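Local structure of cytidylyltransferase (Leptospira borgpetersenii serovar Hardjo-bovis, 6OEW) at residues Gly33-Arg44 with Ile214-Phe222; Ile116-Phe124 with Met146-Ser154. The protein probably transfers nucleotidyl groups, most likely from CTP, with the help of a bound metal ion, as expected of a GT-A-type cytidylyltransferase. All coordinates share one frame; numbering follows the deposited sequence.

Interaction 1 of 2, residues Gly33-Arg44 with Ile214-Phe222. With EDO (1,2-ethanediol), chain D.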
loop_
_atom_site.group_PDB
_atom_site.type_symbol
_atom_site.label_atom_id
_atom_site.label_comp_id
_atom_site.label_asym_id
_atom_site.label_seq_id
_atom_site.Cartn_x
_atom_site.Cartn_y
_atom_site.Cartn_z
ATOM N N GLY A 33 6.041 13.798 10.520
ATOM C CA GLY A 33 7.230 13.543 11.316
ATOM C C GLY A 33 8.351 14.449 10.851
ATOM O O GLY A 33 8.149 15.640 10.590
ATOM N N ASP A 34 9.548 13.888 10.709
ATOM C CA ASP A 34 10.662 14.663 10.184
ATOM C C ASP A 34 10.808 14.527 8.675
ATOM O O ASP A 34 11.857 14.885 8.129
ATOM C CB ASP A 34 11.968 14.276 10.884
ATOM C CG ASP A 34 12.384 12.837 10.613
ATOM O OD1 ASP A 34 11.632 12.075 9.969
ATOM O OD2 ASP A 34 13.492 12.472 11.047
ATOM N N THR A 35 9.775 14.042 7.984
ATOM C CA THR A 35 9.881 13.826 6.546
ATOM C C THR A 35 8.569 14.204 5.854
ATOM O O THR A 35 7.905 15.166 6.259
ATOM C CB THR A 35 10.315 12.369 6.286
ATOM O OG1 THR A 35 10.481 12.131 4.881
ATOM C CG2 THR A 35 9.319 11.361 6.883
ATOM N N THR A 36 8.208 13.497 4.790
ATOM C CA THR A 36 6.932 13.633 4.100
ATOM C C THR A 36 6.073 12.396 4.345
ATOM O O THR A 36 6.543 11.363 4.845
ATOM C CB THR A 36 7.153 13.820 2.594
ATOM O OG1 THR A 36 7.824 12.647 2.088
ATOM C CG2 THR A 36 8.001 15.075 2.321
ATOM N N ILE A 37 4.795 12.495 3.963
ATOM C CA ILE A 37 3.907 11.330 4.071
ATOM C C ILE A 37 4.511 10.124 3.347
ATOM O O ILE A 37 4.649 9.036 3.921
ATOM C CB ILE A 37 2.506 11.668 3.526
ATOM C CG1 ILE A 37 1.724 12.506 4.553
ATOM C CG2 ILE A 37 1.764 10.413 3.142
ATOM C CD1 ILE A 37 1.166 11.692 5.701
ATOM N N LEU A 38 4.903 10.308 2.087
ATOM C CA LEU A 38 5.469 9.192 1.330
ATOM C C LEU A 38 6.833 8.779 1.873
ATOM O O LEU A 38 7.133 7.578 1.952
ATOM C CB LEU A 38 5.571 9.550 -0.155
ATOM C CG LEU A 38 6.133 8.452 -1.082
ATOM C CD1 LEU A 38 5.415 7.094 -0.921
ATOM C CD2 LEU A 38 6.049 8.899 -2.528
ATOM N N GLY A 39 7.673 9.744 2.265
ATOM C CA GLY A 39 8.968 9.381 2.843
ATOM C C GLY A 39 8.843 8.560 4.119
ATOM O O GLY A 39 9.599 7.605 4.343
ATOM N N PHE A 40 7.886 8.921 4.973
ATOM C CA PHE A 40 7.603 8.136 6.170
ATOM C C PHE A 40 7.274 6.690 5.821
ATOM O O PHE A 40 7.759 5.753 6.477
ATOM C CB PHE A 40 6.439 8.781 6.923
ATOM C CG PHE A 40 6.392 8.436 8.374
ATOM C CD1 PHE A 40 6.840 9.347 9.327
ATOM C CD2 PHE A 40 5.904 7.205 8.798
ATOM C CE1 PHE A 40 6.797 9.049 10.679
ATOM C CE2 PHE A 40 5.868 6.898 10.169
ATOM C CZ PHE A 40 6.320 7.813 11.098
ATOM N N MET A 41 6.424 6.493 4.813
ATOM C CA MET A 41 6.067 5.150 4.365
ATOM C C MET A 41 7.296 4.368 3.914
ATOM O O MET A 41 7.483 3.203 4.291
ATOM C CB MET A 41 5.049 5.236 3.232
ATOM C CG MET A 41 4.406 3.893 2.890
ATOM S SD MET A 41 3.354 4.054 1.435
ATOM C CE MET A 41 2.770 2.348 1.277
ATOM N N LEU A 42 8.143 5.000 3.106
ATOM C CA LEU A 42 9.342 4.335 2.621
ATOM C C LEU A 42 10.258 3.949 3.780
ATOM O O LEU A 42 10.809 2.846 3.798
ATOM C CB LEU A 42 10.056 5.234 1.611
ATOM C CG LEU A 42 9.284 5.515 0.307
ATOM C CD1 LEU A 42 10.077 6.428 -0.615
ATOM C CD2 LEU A 42 8.953 4.216 -0.424
ATOM N N GLU A 43 10.397 4.824 4.780
ATOM C CA GLU A 43 11.215 4.481 5.944
ATOM C C GLU A 43 10.647 3.278 6.693
ATOM O O GLU A 43 11.406 2.427 7.177
ATOM C CB GLU A 43 11.341 5.681 6.880
ATOM C CG GLU A 43 12.203 6.784 6.316
ATOM C CD GLU A 43 12.563 7.811 7.355
ATOM O OE1 GLU A 43 12.920 7.430 8.484
ATOM O OE2 GLU A 43 12.468 9.010 7.044
ATOM N N ARG A 44 9.314 3.179 6.785
ATOM C CA ARG A 44 8.700 2.021 7.431
ATOM C C ARG A 44 8.919 0.743 6.627
ATOM O O ARG A 44 9.105 -0.339 7.203
ATOM C CB ARG A 44 7.214 2.292 7.656
ATOM C CG ARG A 44 7.008 3.243 8.838
ATOM C CD ARG A 44 5.548 3.528 9.123
ATOM N NE ARG A 44 4.780 2.349 9.540
ATOM C CZ ARG A 44 4.790 1.816 10.760
ATOM N NH1 ARG A 44 5.561 2.309 11.728
ATOM N NH2 ARG A 44 4.017 0.769 11.020
ATOM N N ILE A 214 1.545 9.329 15.145
ATOM C CA ILE A 214 2.987 9.147 15.190
ATOM C C ILE A 214 3.595 9.898 16.360
ATOM O O ILE A 214 4.718 9.577 16.771
ATOM C CB ILE A 214 3.678 9.554 13.879
ATOM C CG1 ILE A 214 3.427 11.025 13.564
ATOM C CG2 ILE A 214 3.216 8.667 12.716
ATOM C CD1 ILE A 214 4.213 11.484 12.370
ATOM N N SER A 215 2.870 10.860 16.937
ATOM C CA SER A 215 3.420 11.631 18.047
ATOM C C SER A 215 3.583 10.803 19.319
ATOM O O SER A 215 4.277 11.247 20.235
ATOM C CB SER A 215 2.554 12.870 18.321
ATOM O OG SER A 215 1.376 12.559 19.044
ATOM N N TYR A 216 3.001 9.607 19.391
ATOM C CA TYR A 216 3.144 8.756 20.569
ATOM C C TYR A 216 4.297 7.778 20.459
ATOM O O TYR A 216 4.504 6.985 21.378
ATOM C CB TYR A 216 1.860 7.969 20.829
ATOM C CG TYR A 216 0.740 8.828 21.337
ATOM C CD1 TYR A 216 0.375 8.803 22.677
ATOM C CD2 TYR A 216 0.061 9.680 20.482
ATOM C CE1 TYR A 216 -0.646 9.593 23.146
ATOM C CE2 TYR A 216 -0.958 10.475 20.942
ATOM C CZ TYR A 216 -1.310 10.426 22.272
ATOM O OH TYR A 216 -2.331 11.222 22.734
ATOM N N PHE A 217 5.048 7.816 19.372
ATOM C CA PHE A 217 6.135 6.876 19.164
ATOM C C PHE A 217 7.412 7.633 18.846
ATOM O O PHE A 217 7.397 8.624 18.111
ATOM C CB PHE A 217 5.797 5.896 18.043
ATOM C CG PHE A 217 4.566 5.094 18.312
ATOM C CD1 PHE A 217 4.618 3.990 19.152
ATOM C CD2 PHE A 217 3.351 5.459 17.750
ATOM C CE1 PHE A 217 3.483 3.248 19.418
ATOM C CE2 PHE A 217 2.209 4.717 18.002
ATOM C CZ PHE A 217 2.274 3.615 18.843
ATOM N N LEU A 218 8.518 7.141 19.392
ATOM C CA LEU A 218 9.779 7.853 19.319
ATOM C C LEU A 218 10.540 7.569 18.030
ATOM O O LEU A 218 11.383 8.381 17.632
ATOM C CB LEU A 218 10.584 7.500 20.570
ATOM C CG LEU A 218 9.590 7.759 21.718
ATOM C CD1 LEU A 218 10.015 7.219 23.061
ATOM C CD2 LEU A 218 9.305 9.250 21.832
ATOM N N SER A 219 10.222 6.469 17.345
ATOM C CA SER A 219 10.819 6.169 16.052
ATOM C C SER A 219 9.722 5.814 15.056
ATOM O O SER A 219 8.531 5.935 15.368
ATOM C CB SER A 219 11.821 5.021 16.173
ATOM O OG SER A 219 11.157 3.765 16.239
ATOM N N LYS A 220 10.103 5.376 13.858
ATOM C CA LYS A 220 9.128 4.937 12.869
ATOM C C LYS A 220 8.976 3.421 12.850
ATOM O O LYS A 220 8.340 2.883 11.938
ATOM C CB LYS A 220 9.509 5.447 11.474
ATOM C CG LYS A 220 9.815 6.957 11.424
ATOM C CD LYS A 220 10.059 7.429 9.974
ATOM C CE LYS A 220 10.286 8.953 9.923
ATOM N NZ LYS A 220 11.606 9.295 10.480
ATOM N N GLU A 221 9.528 2.728 13.844
ATOM C CA GLU A 221 9.576 1.273 13.836
ATOM C C GLU A 221 8.405 0.629 14.575
ATOM O O GLU A 221 8.369 -0.597 14.699
ATOM C CB GLU A 221 10.902 0.803 14.439
ATOM C CG GLU A 221 11.319 -0.582 13.975
ATOM C CD GLU A 221 12.644 -1.014 14.549
ATOM O OE1 GLU A 221 13.270 -0.204 15.267
ATOM O OE2 GLU A 221 13.055 -2.160 14.271
ATOM N N PHE A 222 7.437 1.413 15.043
ATOM C CA PHE A 222 6.343 0.868 15.834
ATOM C C PHE A 222 5.468 -0.048 14.989
ATOM O O PHE A 222 5.321 0.139 13.781
ATOM C CB PHE A 222 5.504 1.992 16.425
ATOM C CG PHE A 222 4.943 2.950 15.392
ATOM C CD1 PHE A 222 3.724 2.698 14.790
ATOM C CD2 PHE A 222 5.626 4.115 15.055
ATOM C CE1 PHE A 222 3.198 3.575 13.848
ATOM C CE2 PHE A 222 5.105 4.999 14.125
ATOM C CZ PHE A 222 3.888 4.728 13.523
HETATM C C1 EDO D . 8.105 -1.606 11.404
HETATM O O1 EDO D . 8.313 -2.958 10.962
HETATM C C2 EDO D . 7.001 -0.927 10.586
HETATM O O2 EDO D . 7.289 -1.053 9.184
HETATM O O HOH W 1 9.632 11.455 12.230
#
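Lys-220 lies across Phe-40, and the tight part of this contact is built round that pair. Lys-220 CD sits 3.8 Å from the centroid of the Phe-40 ring, 14° off the normal, a CH-pi contact over one face. The Phe-40 and Ile-214 side chains point at each other, with Ile-214 CG2 3.6 Å from Phe-40 CZ, while Phe-222 CE2 approaches the ring edge. The second tight spot is Arg-44. A bend at chi3 (64°) carries its guanidinium to the backbone of the loop, where NH1 and NH2 both grip Phe-222 O, end-on and close to the guanidinium plane; the NH1 bond, 3.0 Å to Phe-222 O, uses a lone pair in the carbonyl plane. NH1 also stands over the centre of the Phe-222 ring, a cation-pi contact in which Arg-44 CZ lies 4.2 Å from the centroid of that ring, and makes a weak bond to Lys-220 O. NE is spent on Ile-112 O, which helps fix the rotation of the group. A 1,2-ethanediol, probably from the crystallisation liquor, lays C2 over one guanidinium face; its O2 donates to Arg-44 O, and Ser-114 OG is a further partner.

Toward solvent the contact opens out. The lysine chain runs extended past the ring and bends only at chi4 (72°), bringing NZ into salt bridges with two acids: 2.8 Å from Asp-34 OD1, met on the syn side, and 3.0 Å from Glu-43 OE1, met from above the carboxylate plane. A water bound to Asp-34 N is only weakly tied to NZ.

In the fold, the loop between helices 204-214 and 224-233 is clamped onto helix 37-45; Phe-32 of strand 31-32 meets Phe-40 edge-to-face and also touches Ile-214, while Phe-217 packs on helix 224-233.

Interaction 2 of 2, residues Ile116-Phe124 with Met146-Ser154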
loop_
_atom_site.group_PDB
_atom_site.type_symbol
_atom_site.label_atom_id
_atom_site.label_comp_id
_atom_site.label_asym_id
_atom_site.label_seq_id
_atom_site.Cartn_x
_atom_site.Cartn_y
_atom_site.Cartn_z
ATOM N N ILE A 116 3.534 -7.192 8.960
ATOM C CA ILE A 116 2.352 -7.785 8.347
ATOM C C ILE A 116 2.633 -8.115 6.888
ATOM O O ILE A 116 2.304 -9.204 6.400
ATOM C CB ILE A 116 1.145 -6.838 8.485
ATOM C CG1 ILE A 116 0.843 -6.589 9.967
ATOM C CG2 ILE A 116 -0.072 -7.385 7.703
ATOM C CD1 ILE A 116 -0.253 -5.583 10.215
ATOM N N LEU A 117 3.236 -7.167 6.165
ATOM C CA LEU A 117 3.623 -7.426 4.782
ATOM C C LEU A 117 4.475 -8.689 4.680
ATOM O O LEU A 117 4.212 -9.553 3.841
ATOM C CB LEU A 117 4.366 -6.210 4.215
ATOM C CG LEU A 117 4.683 -6.125 2.720
ATOM C CD1 LEU A 117 4.858 -4.615 2.331
ATOM C CD2 LEU A 117 5.935 -6.957 2.338
ATOM N N ASP A 118 5.484 -8.830 5.552
ATOM C CA ASP A 118 6.390 -9.972 5.437
ATOM C C ASP A 118 5.673 -11.278 5.741
ATOM O O ASP A 118 5.945 -12.303 5.101
ATOM C CB ASP A 118 7.589 -9.805 6.368
ATOM C CG ASP A 118 8.539 -8.702 5.904
ATOM O OD1 ASP A 118 8.346 -8.171 4.783
ATOM O OD2 ASP A 118 9.479 -8.379 6.655
ATOM N N LEU A 119 4.774 -11.269 6.733
ATOM C CA LEU A 119 4.021 -12.484 7.054
ATOM C C LEU A 119 3.159 -12.906 5.882
ATOM O O LEU A 119 3.015 -14.101 5.595
ATOM C CB LEU A 119 3.143 -12.255 8.286
ATOM C CG LEU A 119 3.816 -12.211 9.655
ATOM C CD1 LEU A 119 2.843 -11.741 10.737
ATOM C CD2 LEU A 119 4.363 -13.615 9.992
ATOM N N MET A 120 2.541 -11.931 5.212
ATOM C CA MET A 120 1.685 -12.243 4.078
ATOM C C MET A 120 2.503 -12.786 2.922
ATOM O O MET A 120 2.082 -13.745 2.261
ATOM C CB MET A 120 0.884 -11.004 3.650
ATOM C CG MET A 120 -0.250 -10.683 4.623
ATOM S SD MET A 120 -1.164 -9.176 4.151
ATOM C CE MET A 120 -1.921 -9.693 2.613
ATOM N N VAL A 121 3.682 -12.205 2.674
ATOM C CA VAL A 121 4.521 -12.729 1.601
ATOM C C VAL A 121 4.965 -14.148 1.941
ATOM O O VAL A 121 4.966 -15.032 1.079
ATOM C CB VAL A 121 5.736 -11.818 1.340
ATOM C CG1 VAL A 121 6.643 -12.493 0.326
ATOM C CG2 VAL A 121 5.314 -10.407 0.815
ATOM N N ASP A 122 5.347 -14.384 3.208
ATOM C CA ASP A 122 5.771 -15.725 3.619
ATOM C C ASP A 122 4.664 -16.743 3.379
ATOM O O ASP A 122 4.916 -17.845 2.866
ATOM C CB ASP A 122 6.180 -15.720 5.099
ATOM C CG ASP A 122 7.600 -15.218 5.318
ATOM O OD1 ASP A 122 8.309 -14.965 4.316
ATOM O OD2 ASP A 122 8.002 -15.074 6.493
ATOM N N LEU A 123 3.425 -16.387 3.733
ATOM C CA LEU A 123 2.300 -17.282 3.475
ATOM C C LEU A 123 2.144 -17.559 1.980
ATOM O O LEU A 123 1.910 -18.707 1.572
ATOM C CB LEU A 123 1.013 -16.677 4.058
ATOM C CG LEU A 123 -0.264 -17.539 4.036
ATOM C CD1 LEU A 123 -0.152 -18.759 4.967
ATOM C CD2 LEU A 123 -1.480 -16.711 4.416
ATOM N N PHE A 124 2.265 -16.513 1.151
ATOM C CA PHE A 124 2.141 -16.662 -0.296
ATOM C C PHE A 124 3.211 -17.606 -0.827
ATOM O O PHE A 124 2.910 -18.576 -1.545
ATOM C CB PHE A 124 2.232 -15.260 -0.951
ATOM C CG PHE A 124 1.765 -15.191 -2.379
ATOM C CD1 PHE A 124 0.545 -14.622 -2.682
ATOM C CD2 PHE A 124 2.554 -15.667 -3.417
ATOM C CE1 PHE A 124 0.115 -14.490 -4.028
ATOM C CE2 PHE A 124 2.124 -15.579 -4.740
ATOM C CZ PHE A 124 0.903 -14.979 -5.037
ATOM N N MET A 146 -3.816 -0.238 6.150
ATOM C CA MET A 146 -2.892 -1.362 6.187
ATOM C C MET A 146 -2.990 -2.229 4.937
ATOM O O MET A 146 -2.510 -3.365 4.958
ATOM C CB MET A 146 -3.139 -2.257 7.413
ATOM C CG MET A 146 -2.656 -1.745 8.741
ATOM S SD MET A 146 -0.948 -1.191 8.773
ATOM C CE MET A 146 -1.274 0.559 8.981
ATOM N N ASP A 147 -3.598 -1.719 3.860
ATOM C CA ASP A 147 -4.000 -2.564 2.734
ATOM C C ASP A 147 -2.786 -3.146 2.025
ATOM O O ASP A 147 -1.852 -2.423 1.654
ATOM C CB ASP A 147 -4.824 -1.775 1.711
ATOM C CG ASP A 147 -6.078 -1.132 2.294
ATOM O OD1 ASP A 147 -6.282 -1.120 3.524
ATOM O OD2 ASP A 147 -6.860 -0.610 1.476
ATOM N N ILE A 148 -2.818 -4.460 1.820
ATOM C CA ILE A 148 -1.755 -5.183 1.139
ATOM C C ILE A 148 -2.415 -6.174 0.206
ATOM O O ILE A 148 -3.312 -6.919 0.620
ATOM C CB ILE A 148 -0.839 -5.911 2.146
ATOM C CG1 ILE A 148 -0.160 -4.899 3.086
ATOM C CG2 ILE A 148 0.179 -6.771 1.396
ATOM C CD1 ILE A 148 0.435 -5.527 4.420
ATOM N N GLU A 149 -1.989 -6.176 -1.047
ATOM C CA GLU A 149 -2.387 -7.165 -2.030
ATOM C C GLU A 149 -1.124 -7.754 -2.620
ATOM O O GLU A 149 -0.149 -7.034 -2.853
ATOM C CB GLU A 149 -3.271 -6.538 -3.146
ATOM C CG GLU A 149 -4.531 -5.936 -2.572
ATOM C CD GLU A 149 -5.112 -4.821 -3.432
ATOM O OE1 GLU A 149 -4.334 -3.975 -3.930
ATOM O OE2 GLU A 149 -6.350 -4.807 -3.588
ATOM N N ILE A 150 -1.119 -9.070 -2.802
ATOM C CA ILE A 150 0.017 -9.792 -3.359
ATOM C C ILE A 150 -0.486 -10.668 -4.487
ATOM O O ILE A 150 -1.422 -11.450 -4.294
ATOM C CB ILE A 150 0.719 -10.650 -2.287
ATOM C CG1 ILE A 150 1.047 -9.767 -1.065
ATOM C CG2 ILE A 150 1.964 -11.252 -2.882
ATOM C CD1 ILE A 150 1.649 -10.572 0.134
ATOM N N PHE A 151 0.142 -10.567 -5.656
ATOM C CA PHE A 151 -0.257 -11.440 -6.745
ATOM C C PHE A 151 0.916 -11.697 -7.676
ATOM O O PHE A 151 1.908 -10.961 -7.683
ATOM C CB PHE A 151 -1.448 -10.863 -7.512
ATOM C CG PHE A 151 -1.335 -9.386 -7.784
ATOM C CD1 PHE A 151 -0.636 -8.927 -8.891
ATOM C CD2 PHE A 151 -1.924 -8.464 -6.936
ATOM C CE1 PHE A 151 -0.532 -7.553 -9.152
ATOM C CE2 PHE A 151 -1.819 -7.107 -7.178
ATOM C CZ PHE A 151 -1.126 -6.641 -8.280
ATOM N N THR A 152 0.793 -12.778 -8.447
ATOM C CA THR A 152 1.836 -13.188 -9.376
ATOM C C THR A 152 1.830 -12.291 -10.604
ATOM O O THR A 152 0.814 -11.689 -10.963
ATOM C CB THR A 152 1.660 -14.645 -9.828
ATOM O OG1 THR A 152 0.438 -14.797 -10.564
ATOM C CG2 THR A 152 1.659 -15.606 -8.628
ATOM N N LEU A 153 2.987 -12.203 -11.249
ATOM C CA LEU A 153 3.039 -11.557 -12.550
ATOM C C LEU A 153 2.069 -12.229 -13.511
ATOM O O LEU A 153 1.425 -11.561 -14.327
ATOM C CB LEU A 153 4.465 -11.603 -13.095
ATOM C CG LEU A 153 4.665 -11.120 -14.530
ATOM C CD1 LEU A 153 4.531 -9.628 -14.612
ATOM C CD2 LEU A 153 6.032 -11.588 -14.997
ATOM N N SER A 154 1.942 -13.558 -13.418
ATOM C CA SER A 154 1.038 -14.271 -14.317
ATOM C C SER A 154 -0.407 -13.813 -14.138
ATOM O O SER A 154 -1.131 -13.625 -15.125
ATOM C CB SER A 154 1.172 -15.782 -14.100
ATOM O OG SER A 154 2.333 -16.239 -14.767
#
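Ile-150 and Phe-124 run antiparallel alongside one another, and the isoleucine puts one branch over the ring. Ile-150 CG2 lies 4.0 Å from the centroid of the Phe-124 ring, 24° off the normal and displaced toward the rim, a CH-pi contact. Thr-152 stands roughly perpendicular to the phenylalanine side chain and meets it in the ring plane, with CG2 3.7 Å from Phe-124 CZ. The ring reaches both because Phe-124 CG stands anti to the backbone N (chi1 -165°). The other branch of Ile-150 points back along the helix: CD1 lodges 3.6 Å from Met-120 CB and 3.7 Å from Val-121 CG2, the valine crossing it nearly perpendicularly. No hydrogen bond joins the two segments.

This is one helical layer on the central sheet of an alpha/beta/alpha sandwich, consistent with the GT-A fold: helix 114-126 lies on one face of the mixed sheet, the axis of its 116-124 part 9.5 Å from that of strand 149-152 and turned 31° from it, with the two running in the same general direction. Leu-117 and Val-121 also touch Val-103 of strand 101-106, and Met-120 and Phe-124 touch Leu-134 of strand 133-135, so the helix spans three adjacent strands.

Ahead of the strand, Ile-148 takes over from Ile-150. Its CD1 fits against the first turn of 116-124, 3.8 Å from Ile-116 CG2 and 4.0 Å from Leu-117 CB. Met-120 comes obliquely against the other branch, CG2; a bend at chi3 brings Met-120 CE to 3.8 Å from Ile-148 CG2, with SD close to the same branch.

From the N terminus the chain first lays down Gly-33 to Arg-44, whose contact is completed only about 170 residues later by the loop 214-222; interaction 1 thus closes a very long loop that takes in most of the sheet. Interaction 2 opens and closes wholly within it: helix 114-126 is followed by strand 133-135 and then, after a short intervening stretch, by 146-154, which returns beneath the helix. The loops therefore nest and do not cross. Interaction 1 ties the late helical region to helix 37-45, whereas interaction 2 joins a helix to the central sheet. Their centres are about 22 Å apart, and their nearest atoms, about 6 Å apart, do not touch.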